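Local coordinates for putative protease (Parabacteroides distasonis ATCC 8503, PDB 3KD4), which is of unproven function but is probably an exported protease, with DUF3857 and DUF3858 family regions, at residues Glu142-Ser148 / Glu176-Arg182; Leu259-Ile264 / Tyr284-Ile290; Pro369-Ser375 / Leu422-Thr428. All blocks are in the same frame, centred on the assembly; numbering follows the deposited sequence. Where two conformers were deposited one is given.

In the fold
Three separate parts of a single elongated chain are sampled here, with no atom shared or touching between them. Interactions 1 and 3 lie on opposite sides of the chain's centre, about 49 Å apart between centres; interaction 2 is nearer the middle. Interaction 1 pairs antiparallel strands inside an eight-stranded mixed sheet, with one buried apolar face and one polar face. Interaction 3 pairs the edge strand 370-380 with its parallel neighbour in a five-stranded mixed sheet; Lys-373 and Arg-424 are exposed there, whereas Glu-425 is buried. Residues 259-264 and 284-290 instead form a two-stranded parallel pair running into a helix, held by few backbone bonds and small apolar contacts.

Interaction 1 of 3, residues Glu142-Ser148 / Glu176-Arg182; sequences ECKVSIS and EVHWTLR
Six backbone hydrogen bonds stitch Glu-142-Ser-148 to Glu-176-Arg-182, two each in the pairs Cys-143 with Leu-181, Val-145 with Trp-179 and Ile-147 with Val-177. All are fairly straight; the shortest, from Leu-181 N to the O of Cys-143, is 2.7 Å. The N-H and C=O groups of Glu-142, Lys-144 and Ser-146 face the other way, where backbone bonds to Val-11, Lys-13 and Trp-15 take up the ladder. These are neighbouring antiparallel strands of the eight-stranded mixed sheet in the DUF3857 region, with strand 6-17 running parallel to 140-150 on its other flank.

On the polar face, the carboxylate of Glu-142 lies alongside the guanidinium of Arg-182. Its OE2 receives NH1 at 2.8 Å through the anti lone pair, in a salt bridge with the two planes turned 67° apart, and a weaker bond from NH2 joins it. Lys-144 bends at its last torsion (chi4 -69°), which brings NZ back to donate to OG1 of Thr-180 at 2.8 Å. The CG2 of Thr-180 sits over a guanidinium face of Arg-182, off its centre. Farther along, in the conformer given for Glu-176, a water donates to its OE1 at 2.7 Å and also bonds OG of Ser-148, while its OE2 lies 3.0 Å from OG of Ser-146.

The opposite face is apolar. CG2 of Val-145 packs 3.7 Å from CE3 of Trp-179, and CD1 of Ile-147 reaches CZ3 of that ring at 4.0 Å. CG2 of Val-177, on the same strand as Trp-179, sits off-centre over one indole face; across the pair, the O of Val-145 lies at the ring's edge. Leu-203 packs on Val-145, Ile-147 and Trp-179, while Leu-159 touches Trp-179 and Leu-181.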
loop_
_atom_site.group_PDB
_atom_site.type_symbol
_atom_site.label_atom_id
_atom_site.label_comp_id
_atom_site.label_asym_id
_atom_site.label_seq_id
_atom_site.Cartn_x
_atom_site.Cartn_y
_atom_site.Cartn_z
ATOM N N GLU A 142 22.762 14.057 3.051
ATOM C CA GLU A 142 23.291 13.261 4.156
ATOM C C GLU A 142 22.179 12.837 5.093
ATOM O O GLU A 142 21.420 13.679 5.608
ATOM C CB GLU A 142 24.305 14.059 4.965
ATOM C CG GLU A 142 24.957 13.271 6.125
ATOM C CD GLU A 142 25.837 14.177 6.989
ATOM O OE1 GLU A 142 25.298 14.849 7.892
ATOM O OE2 GLU A 142 27.064 14.212 6.760
ATOM N N CYS A 143 22.166 11.542 5.381
ATOM C CA CYS A 143 21.179 10.931 6.217
ATOM C C CYS A 143 21.921 10.084 7.271
ATOM O O CYS A 143 22.649 9.147 6.911
ATOM C CB CYS A 143 20.238 10.068 5.383
ATOM S SG CYS A 143 19.017 9.230 6.388
ATOM N N LYS A 144 21.755 10.457 8.540
ATOM C CA LYS A 144 22.319 9.730 9.685
ATOM C C LYS A 144 21.214 9.095 10.461
ATOM O O LYS A 144 20.204 9.750 10.743
ATOM C CB LYS A 144 23.126 10.668 10.597
ATOM C CG LYS A 144 24.421 11.155 9.897
ATOM C CD LYS A 144 25.285 12.099 10.742
ATOM C CE LYS A 144 26.673 12.306 10.068
ATOM N NZ LYS A 144 27.592 11.056 10.063
ATOM N N VAL A 145 21.350 7.804 10.723
ATOM C CA VAL A 145 20.350 7.059 11.499
ATOM C C VAL A 145 21.063 6.299 12.581
ATOM O O VAL A 145 22.198 5.787 12.378
ATOM C CB VAL A 145 19.456 6.114 10.633
ATOM C CG1 VAL A 145 18.528 6.965 9.763
ATOM C CG2 VAL A 145 20.300 5.137 9.734
ATOM N N SER A 146 20.414 6.242 13.743
ATOM C CA SER A 146 21.031 5.728 14.951
ATOM C C SER A 146 20.012 4.961 15.765
ATOM O O SER A 146 18.873 5.406 15.902
ATOM C CB SER A 146 21.495 6.939 15.783
ATOM O OG SER A 146 22.029 6.545 16.981
ATOM N N ILE A 147 20.402 3.814 16.305
ATOM C CA ILE A 147 19.516 3.043 17.216
ATOM C C ILE A 147 20.278 2.766 18.499
ATOM O O ILE A 147 21.424 2.351 18.419
ATOM C CB ILE A 147 19.102 1.712 16.599
ATOM C CG1 ILE A 147 18.333 1.920 15.284
ATOM C CG2 ILE A 147 18.226 0.868 17.598
ATOM C CD1 ILE A 147 18.253 0.572 14.411
ATOM N N SER A 148 19.694 3.065 19.661
ATOM C CA SER A 148 20.333 2.804 20.960
ATOM C C SER A 148 19.402 1.998 21.803
ATOM O O SER A 148 18.228 2.352 21.909
ATOM C CB SER A 148 20.638 4.102 21.698
ATOM O OG SER A 148 21.429 4.924 20.899
ATOM N N GLU A 176 24.783 0.988 20.785
ATOM C CA GLU A 176 24.343 1.880 19.732
ATOM C C GLU A 176 24.880 1.440 18.378
ATOM O O GLU A 176 26.017 0.977 18.265
ATOM C CB GLU A 176 24.802 3.303 20.022
ATOM C CG GLU A 176 24.371 4.277 18.960
ATOM C CD GLU A 176 24.842 5.657 19.258
ATOM O OE1 GLU A 176 25.354 5.869 20.380
ATOM O OE2 GLU A 176 24.696 6.527 18.365
ATOM N N VAL A 177 24.047 1.572 17.343
ATOM C CA VAL A 177 24.484 1.307 16.002
ATOM C C VAL A 177 24.033 2.483 15.137
ATOM O O VAL A 177 22.925 3.020 15.322
ATOM C CB VAL A 177 23.952 -0.047 15.482
ATOM C CG1 VAL A 177 22.446 -0.119 15.573
ATOM C CG2 VAL A 177 24.392 -0.307 14.071
ATOM N N HIS A 178 24.900 2.902 14.234
ATOM C CA HIS A 178 24.578 4.006 13.378
ATOM C C HIS A 178 25.056 3.796 11.964
ATOM O O HIS A 178 25.983 3.014 11.726
ATOM C CB HIS A 178 25.063 5.357 13.950
ATOM C CG HIS A 178 26.542 5.475 14.140
ATOM N ND1 HIS A 178 27.180 5.150 15.322
ATOM C CD2 HIS A 178 27.510 5.938 13.309
ATOM C CE1 HIS A 178 28.474 5.394 15.204
ATOM N NE2 HIS A 178 28.705 5.859 13.991
ATOM N N TRP A 179 24.393 4.486 11.035
ATOM C CA TRP A 179 24.787 4.470 9.645
ATOM C C TRP A 179 24.782 5.910 9.105
ATOM O O TRP A 179 23.965 6.723 9.545
ATOM C CB TRP A 179 23.767 3.672 8.827
ATOM C CG TRP A 179 23.528 2.263 9.172
ATOM C CD1 TRP A 179 23.902 1.189 8.428
ATOM C CD2 TRP A 179 22.770 1.734 10.287
ATOM N NE1 TRP A 179 23.463 0.029 9.011
ATOM C CE2 TRP A 179 22.752 0.326 10.141
ATOM C CE3 TRP A 179 22.105 2.302 11.366
ATOM C CZ2 TRP A 179 22.129 -0.520 11.064
ATOM C CZ3 TRP A 179 21.476 1.465 12.289
ATOM C CH2 TRP A 179 21.501 0.069 12.134
ATOM N N THR A 180 25.621 6.178 8.089
ATOM C CA THR A 180 25.612 7.457 7.399
ATOM C C THR A 180 25.470 7.238 5.902
ATOM O O THR A 180 26.287 6.560 5.280
ATOM C CB THR A 180 26.851 8.268 7.726
ATOM O OG1 THR A 180 26.895 8.480 9.142
ATOM C CG2 THR A 180 26.812 9.656 7.025
ATOM N N LEU A 181 24.365 7.708 5.323
ATOM C CA LEU A 181 24.162 7.572 3.877
ATOM C C LEU A 181 24.363 8.956 3.260
ATOM O O LEU A 181 24.040 9.975 3.882
ATOM C CB LEU A 181 22.768 7.035 3.571
ATOM C CG LEU A 181 22.285 5.665 4.076
ATOM C CD1 LEU A 181 22.014 5.632 5.594
ATOM C CD2 LEU A 181 21.009 5.273 3.293
ATOM N N ARG A 182 24.956 9.010 2.068
ATOM C CA ARG A 182 25.189 10.261 1.385
ATOM C C ARG A 182 24.631 10.231 -0.005
ATOM O O ARG A 182 24.641 9.207 -0.678
ATOM C CB ARG A 182 26.672 10.574 1.326
ATOM C CG ARG A 182 27.283 10.602 2.725
ATOM C CD ARG A 182 28.729 11.013 2.704
ATOM N NE ARG A 182 29.232 11.061 4.067
ATOM C CZ ARG A 182 29.014 12.066 4.914
ATOM N NH1 ARG A 182 28.346 13.155 4.547
ATOM N NH2 ARG A 182 29.486 11.995 6.140
HETATM O O HOH W 1 23.612 5.983 22.401
#

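Interaction 2 of 3, residues Leu259-Ile264 / Tyr284-Ile290; sequences LSTCPI and YGTPLEI
Ser-260 and Cys-262 hold Gly-285 between them through the backbone: Gly-285 N donates to Ser-260 O at 2.9 Å, and Gly-285 O accepts from Cys-262 N at 2.7 Å. The second bond is straight at hydrogen (174°), yet its donor stands above the carbonyl plane. Two residues a strand make this short parallel pair, joined through helix 276-282 as a beta-alpha-beta unit.

Van der Waals contacts gather where helix 287-300 starts. CD1 of Ile-290 comes at about a right angle to Thr-261, packing 3.4 Å from its hydroxyl OG1, while CG1 of Ile-290 slides past CD2 of Leu-259 at 4.1 Å.

Polar side chains serve the helix start. Thr-286 is the N-cap, its OG1 set between backbone N and carbonyl carbon (chi1 69°) to accept from Glu-289 N; Glu-289 OE1 accepts from Thr-286 N in return, completing a capping box. Arg-274 forms a salt bridge with that same OE1 and also bonds Tyr-284 O. Gly-285 is thus held by the strand pairing and the next residue, Thr-286, by the capping box, joining strand end directly to helix start, and Arg-274 probably stabilises the negative charge of Glu-289.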
loop_
_atom_site.group_PDB
_atom_site.type_symbol
_atom_site.label_atom_id
_atom_site.label_comp_id
_atom_site.label_asym_id
_atom_site.label_seq_id
_atom_site.Cartn_x
_atom_site.Cartn_y
_atom_site.Cartn_z
ATOM N N LEU A 259 -19.210 -3.291 9.235
ATOM C CA LEU A 259 -18.067 -2.604 9.836
ATOM C C LEU A 259 -17.387 -1.791 8.771
ATOM O O LEU A 259 -17.138 -2.279 7.670
ATOM C CB LEU A 259 -17.059 -3.588 10.424
ATOM C CG LEU A 259 -17.349 -4.072 11.853
ATOM C CD1 LEU A 259 -18.221 -5.348 11.858
ATOM C CD2 LEU A 259 -16.046 -4.321 12.594
ATOM N N SER A 260 -17.097 -0.538 9.080
ATOM C CA SER A 260 -16.283 0.245 8.182
ATOM C C SER A 260 -14.828 0.167 8.674
ATOM O O SER A 260 -14.578 -0.066 9.868
ATOM C CB SER A 260 -16.793 1.663 8.133
ATOM O OG SER A 260 -16.611 2.253 9.392
ATOM N N THR A 261 -13.880 0.316 7.750
ATOM C CA THR A 261 -12.475 0.202 8.100
ATOM C C THR A 261 -11.899 1.558 8.422
ATOM O O THR A 261 -11.998 2.464 7.639
ATOM C CB THR A 261 -11.634 -0.394 7.000
ATOM O OG1 THR A 261 -12.239 -1.607 6.597
ATOM C CG2 THR A 261 -10.195 -0.714 7.530
ATOM N N CYS A 262 -11.284 1.649 9.585
ATOM C CA CYS A 262 -10.662 2.853 10.082
ATOM C C CYS A 262 -9.152 2.698 9.916
ATOM O O CYS A 262 -8.543 1.910 10.628
ATOM C CB CYS A 262 -11.034 2.953 11.557
ATOM S SG CYS A 262 -10.634 4.463 12.320
ATOM N N PRO A 263 -8.541 3.430 8.979
ATOM C CA PRO A 263 -7.114 3.185 8.721
ATOM C C PRO A 263 -6.116 3.791 9.743
ATOM O O PRO A 263 -5.241 4.578 9.395
ATOM C CB PRO A 263 -6.936 3.743 7.310
ATOM C CG PRO A 263 -7.904 4.913 7.256
ATOM C CD PRO A 263 -9.085 4.495 8.109
ATOM N N ILE A 264 -6.197 3.355 10.983
ATOM C CA ILE A 264 -5.278 3.824 12.014
ATOM C C ILE A 264 -4.061 2.913 12.044
ATOM O O ILE A 264 -4.191 1.700 12.244
ATOM C CB ILE A 264 -5.945 3.849 13.358
ATOM C CG1 ILE A 264 -7.200 4.729 13.259
ATOM C CG2 ILE A 264 -4.990 4.380 14.429
ATOM C CD1 ILE A 264 -8.126 4.494 14.351
ATOM N N TYR A 284 -17.045 0.143 13.450
ATOM C CA TYR A 284 -15.834 0.504 12.718
ATOM C C TYR A 284 -14.704 -0.283 13.365
ATOM O O TYR A 284 -14.803 -0.681 14.509
ATOM C CB TYR A 284 -15.563 2.020 12.727
ATOM C CG TYR A 284 -15.346 2.594 14.102
ATOM C CD1 TYR A 284 -14.089 2.646 14.670
ATOM C CD2 TYR A 284 -16.416 3.102 14.831
ATOM C CE1 TYR A 284 -13.906 3.156 15.948
ATOM C CE2 TYR A 284 -16.246 3.628 16.079
ATOM C CZ TYR A 284 -14.998 3.654 16.644
ATOM O OH TYR A 284 -14.868 4.179 17.912
ATOM N N GLY A 285 -13.646 -0.533 12.617
ATOM C CA GLY A 285 -12.473 -1.187 13.147
ATOM C C GLY A 285 -11.246 -0.892 12.299
ATOM O O GLY A 285 -11.340 -0.615 11.102
ATOM N N THR A 286 -10.089 -0.969 12.931
ATOM C CA THR A 286 -8.813 -0.906 12.222
ATOM C C THR A 286 -8.668 -2.203 11.460
ATOM O O THR A 286 -9.358 -3.157 11.768
ATOM C CB THR A 286 -7.672 -0.740 13.198
ATOM O OG1 THR A 286 -7.524 -1.944 13.965
ATOM C CG2 THR A 286 -7.939 0.466 14.126
ATOM N N PRO A 287 -7.779 -2.247 10.444
ATOM C CA PRO A 287 -7.526 -3.504 9.747
ATOM C C PRO A 287 -7.207 -4.661 10.691
ATOM O O PRO A 287 -7.689 -5.768 10.489
ATOM C CB PRO A 287 -6.324 -3.177 8.856
ATOM C CG PRO A 287 -6.529 -1.692 8.542
ATOM C CD PRO A 287 -7.023 -1.124 9.860
ATOM N N LEU A 288 -6.433 -4.375 11.734
ATOM C CA LEU A 288 -6.018 -5.374 12.692
ATOM C C LEU A 288 -7.234 -5.887 13.485
ATOM O O LEU A 288 -7.381 -7.083 13.695
ATOM C CB LEU A 288 -4.963 -4.802 13.630
ATOM C CG LEU A 288 -4.395 -5.727 14.706
ATOM C CD1 LEU A 288 -3.674 -6.922 14.065
ATOM C CD2 LEU A 288 -3.440 -4.934 15.670
ATOM N N GLU A 289 -8.077 -4.969 13.927
ATOM C CA GLU A 289 -9.316 -5.322 14.635
ATOM C C GLU A 289 -10.244 -6.157 13.763
ATOM O O GLU A 289 -10.819 -7.143 14.219
ATOM C CB GLU A 289 -10.039 -4.059 15.104
ATOM C CG GLU A 289 -9.423 -3.443 16.350
ATOM C CD GLU A 289 -9.993 -2.061 16.712
ATOM O OE1 GLU A 289 -10.638 -1.429 15.841
ATOM O OE2 GLU A 289 -9.820 -1.617 17.878
ATOM N N ILE A 290 -10.410 -5.755 12.509
ATOM C CA ILE A 290 -11.288 -6.483 11.606
ATOM C C ILE A 290 -10.755 -7.883 11.307
ATOM O O ILE A 290 -11.501 -8.876 11.344
ATOM C CB ILE A 290 -11.570 -5.653 10.309
ATOM C CG1 ILE A 290 -12.380 -4.395 10.664
ATOM C CG2 ILE A 290 -12.325 -6.493 9.250
ATOM C CD1 ILE A 290 -12.444 -3.333 9.517
#

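Interaction 3 of 3, residues Pro369-Ser375 / Leu422-Thr428; sequences PIQIKES and LIREEVT
CD1 of Ile-372 and CD1 of Ile-423 meet at 3.7 Å, the closest apolar side-chain approach between Pro-369-Ser-375 and Leu-422-Thr-428. Ile-423 carries its CG1 anti to the backbone N (chi1 -162°), which leans the chain over Ile-370 as well, bringing CD1 4.1 Å from CB of that residue. Next along this face, Ile-372 runs beside the aliphatic part of Glu-425. Glu-425 is a buried residue, and its OE2 accepts from Ile-401 N; Trp-494 of helix 481-495 packs on both Glu-425 and Val-427. At the start of the pair, CB of Pro-369 packs against CB of Leu-422.

Between the faces the backbones run almost exactly parallel. Even-numbered residues from Ile-370 to Glu-374 direct both N-H and C=O to the partner strand, giving six bonds that step along to Thr-428 N. Strand 370-380 is the outermost on this side of the five-stranded mixed sheet, whereas 423-433 is also paired with antiparallel strand 465-474.

The other face is polar. Gln-371 and Arg-424 lie side by side, amide and guanidinium turned 43° apart; in the conformer given for Arg-424, a bend at chi3 (87°) turns the guanidinium toward Gln-371, and NH1 donates at 3.0 Å to an in-plane lone pair of its OE1. Lys-373 stretches alongside Glu-426 and puts NZ 3.1 Å from OE1, a salt bridge whose hydrogen bond is weak. A water near the end of the pair lies 2.7 Å from Thr-428 OG1.

Six backbone bonds therefore hold the register while isoleucines pack one face and the long chains of Arg-424 and Glu-426 cover much of the other, where exposed Lys-373 probably gives Glu-426 only modest electrostatic support.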
loop_
_atom_site.group_PDB
_atom_site.type_symbol
_atom_site.label_atom_id
_atom_site.label_comp_id
_atom_site.label_asym_id
_atom_site.label_seq_id
_atom_site.Cartn_x
_atom_site.Cartn_y
_atom_site.Cartn_z
ATOM N N PRO A 369 -3.942 -15.259 -11.968
ATOM C CA PRO A 369 -4.544 -14.195 -12.770
ATOM C C PRO A 369 -5.972 -13.863 -12.389
ATOM O O PRO A 369 -6.758 -14.752 -12.094
ATOM C CB PRO A 369 -4.531 -14.763 -14.195
ATOM C CG PRO A 369 -3.537 -15.860 -14.167
ATOM C CD PRO A 369 -3.506 -16.402 -12.791
ATOM N N ILE A 370 -6.311 -12.583 -12.412
ATOM C CA ILE A 370 -7.701 -12.170 -12.348
ATOM C C ILE A 370 -8.295 -12.519 -13.702
ATOM O O ILE A 370 -7.645 -12.344 -14.758
ATOM C CB ILE A 370 -7.841 -10.661 -12.098
ATOM C CG1 ILE A 370 -7.383 -10.321 -10.679
ATOM C CG2 ILE A 370 -9.286 -10.167 -12.330
ATOM C CD1 ILE A 370 -8.243 -10.957 -9.570
ATOM N N GLN A 371 -9.516 -13.026 -13.676
ATOM C CA GLN A 371 -10.194 -13.466 -14.888
ATOM C C GLN A 371 -11.353 -12.553 -15.121
ATOM O O GLN A 371 -12.207 -12.460 -14.248
ATOM C CB GLN A 371 -10.753 -14.865 -14.705
ATOM C CG GLN A 371 -9.727 -15.948 -14.537
ATOM C CD GLN A 371 -9.021 -16.300 -15.819
ATOM O OE1 GLN A 371 -9.435 -15.919 -16.931
ATOM N NE2 GLN A 371 -7.937 -17.047 -15.680
ATOM N N ILE A 372 -11.395 -11.885 -16.278
ATOM C CA ILE A 372 -12.527 -11.034 -16.650
ATOM C C ILE A 372 -13.202 -11.549 -17.939
ATOM O O ILE A 372 -12.555 -11.886 -18.932
ATOM C CB ILE A 372 -12.120 -9.551 -16.756
ATOM C CG1 ILE A 372 -11.856 -9.013 -15.342
ATOM C CG2 ILE A 372 -13.239 -8.700 -17.395
ATOM C CD1 ILE A 372 -10.924 -7.956 -15.331
ATOM N N LYS A 373 -14.518 -11.676 -17.874
ATOM C CA LYS A 373 -15.284 -12.138 -19.029
ATOM C C LYS A 373 -16.550 -11.328 -19.066
ATOM O O LYS A 373 -17.345 -11.398 -18.143
ATOM C CB LYS A 373 -15.577 -13.630 -18.929
ATOM C CG LYS A 373 -16.321 -14.199 -20.146
ATOM C CD LYS A 373 -16.270 -15.732 -20.121
ATOM C CE LYS A 373 -16.900 -16.340 -21.375
ATOM N NZ LYS A 373 -16.088 -17.517 -21.849
ATOM N N GLU A 374 -16.696 -10.505 -20.104
ATOM C CA GLU A 374 -17.853 -9.651 -20.244
ATOM C C GLU A 374 -18.409 -9.649 -21.658
ATOM O O GLU A 374 -17.738 -10.048 -22.618
ATOM C CB GLU A 374 -17.508 -8.239 -19.837
ATOM C CG GLU A 374 -17.118 -8.117 -18.362
ATOM C CD GLU A 374 -17.257 -6.698 -17.849
ATOM O OE1 GLU A 374 -17.954 -5.866 -18.508
ATOM O OE2 GLU A 374 -16.667 -6.407 -16.791
ATOM N N SER A 375 -19.649 -9.178 -21.741
ATOM C CA SER A 375 -20.421 -9.099 -22.973
ATOM C C SER A 375 -21.074 -7.739 -23.079
ATOM O O SER A 375 -21.482 -7.174 -22.082
ATOM C CB SER A 375 -21.527 -10.154 -22.945
ATOM O OG SER A 375 -20.966 -11.407 -23.293
ATOM N N LEU A 422 -1.581 -10.400 -12.434
ATOM C CA LEU A 422 -1.706 -11.042 -13.736
ATOM C C LEU A 422 -3.186 -10.948 -14.106
ATOM O O LEU A 422 -4.052 -10.777 -13.222
ATOM C CB LEU A 422 -1.255 -12.486 -13.712
ATOM C CG LEU A 422 0.181 -12.691 -13.232
ATOM C CD1 LEU A 422 0.518 -14.201 -13.305
ATOM C CD2 LEU A 422 1.159 -11.868 -14.031
ATOM N N ILE A 423 -3.491 -11.042 -15.402
ATOM C CA ILE A 423 -4.858 -10.873 -15.808
ATOM C C ILE A 423 -5.118 -11.588 -17.127
ATOM O O ILE A 423 -4.194 -11.775 -17.974
ATOM C CB ILE A 423 -5.209 -9.358 -15.922
ATOM C CG1 ILE A 423 -6.729 -9.157 -15.904
ATOM C CG2 ILE A 423 -4.526 -8.746 -17.183
ATOM C CD1 ILE A 423 -7.193 -7.941 -15.131
ATOM N N ARG A 424 -6.374 -11.999 -17.267
ATOM C CA ARG A 424 -6.890 -12.556 -18.504
ATOM C C ARG A 424 -8.275 -11.994 -18.707
ATOM O O ARG A 424 -9.158 -12.152 -17.830
ATOM C CB ARG A 424 -6.984 -14.073 -18.436
ATOM C CG ARG A 424 -5.697 -14.787 -18.097
ATOM C CD ARG A 424 -5.947 -16.283 -17.877
ATOM N NE ARG A 424 -5.905 -17.105 -19.086
ATOM C CZ ARG A 424 -6.959 -17.356 -19.845
ATOM N NH1 ARG A 424 -8.127 -16.824 -19.525
ATOM N NH2 ARG A 424 -6.845 -18.134 -20.916
ATOM N N GLU A 425 -8.488 -11.337 -19.847
ATOM C CA GLU A 425 -9.797 -10.744 -20.127
ATOM C C GLU A 425 -10.335 -11.155 -21.486
ATOM O O GLU A 425 -9.582 -11.260 -22.455
ATOM C CB GLU A 425 -9.749 -9.222 -20.061
ATOM C CG GLU A 425 -8.901 -8.675 -18.973
ATOM C CD GLU A 425 -9.120 -7.209 -18.712
ATOM O OE1 GLU A 425 -9.960 -6.562 -19.391
ATOM O OE2 GLU A 425 -8.431 -6.702 -17.797
ATOM N N GLU A 426 -11.641 -11.383 -21.539
ATOM C CA GLU A 426 -12.333 -11.599 -22.793
ATOM C C GLU A 426 -13.579 -10.740 -22.825
ATOM O O GLU A 426 -14.398 -10.802 -21.895
ATOM C CB GLU A 426 -12.709 -13.051 -22.958
ATOM C CG GLU A 426 -13.561 -13.290 -24.190
ATOM C CD GLU A 426 -14.074 -14.706 -24.255
ATOM O OE1 GLU A 426 -14.831 -15.108 -23.338
ATOM O OE2 GLU A 426 -13.700 -15.418 -25.205
ATOM N N VAL A 427 -13.720 -9.933 -23.882
ATOM C CA VAL A 427 -14.903 -9.103 -24.045
ATOM C C VAL A 427 -15.529 -9.440 -25.401
ATOM O O VAL A 427 -14.854 -9.353 -26.437
ATOM C CB VAL A 427 -14.586 -7.588 -23.971
ATOM C CG1 VAL A 427 -15.898 -6.762 -24.068
ATOM C CG2 VAL A 427 -13.822 -7.267 -22.676
ATOM N N THR A 428 -16.806 -9.823 -25.379
ATOM C CA THR A 428 -17.539 -10.196 -26.580
ATOM C C THR A 428 -18.598 -9.161 -26.900
ATOM O O THR A 428 -19.497 -8.927 -26.099
ATOM C CB THR A 428 -18.198 -11.543 -26.405
ATOM O OG1 THR A 428 -17.177 -12.518 -26.210
ATOM C CG2 THR A 428 -19.040 -11.925 -27.651
HETATM O O HOH W 2 -16.669 -12.688 -23.531
#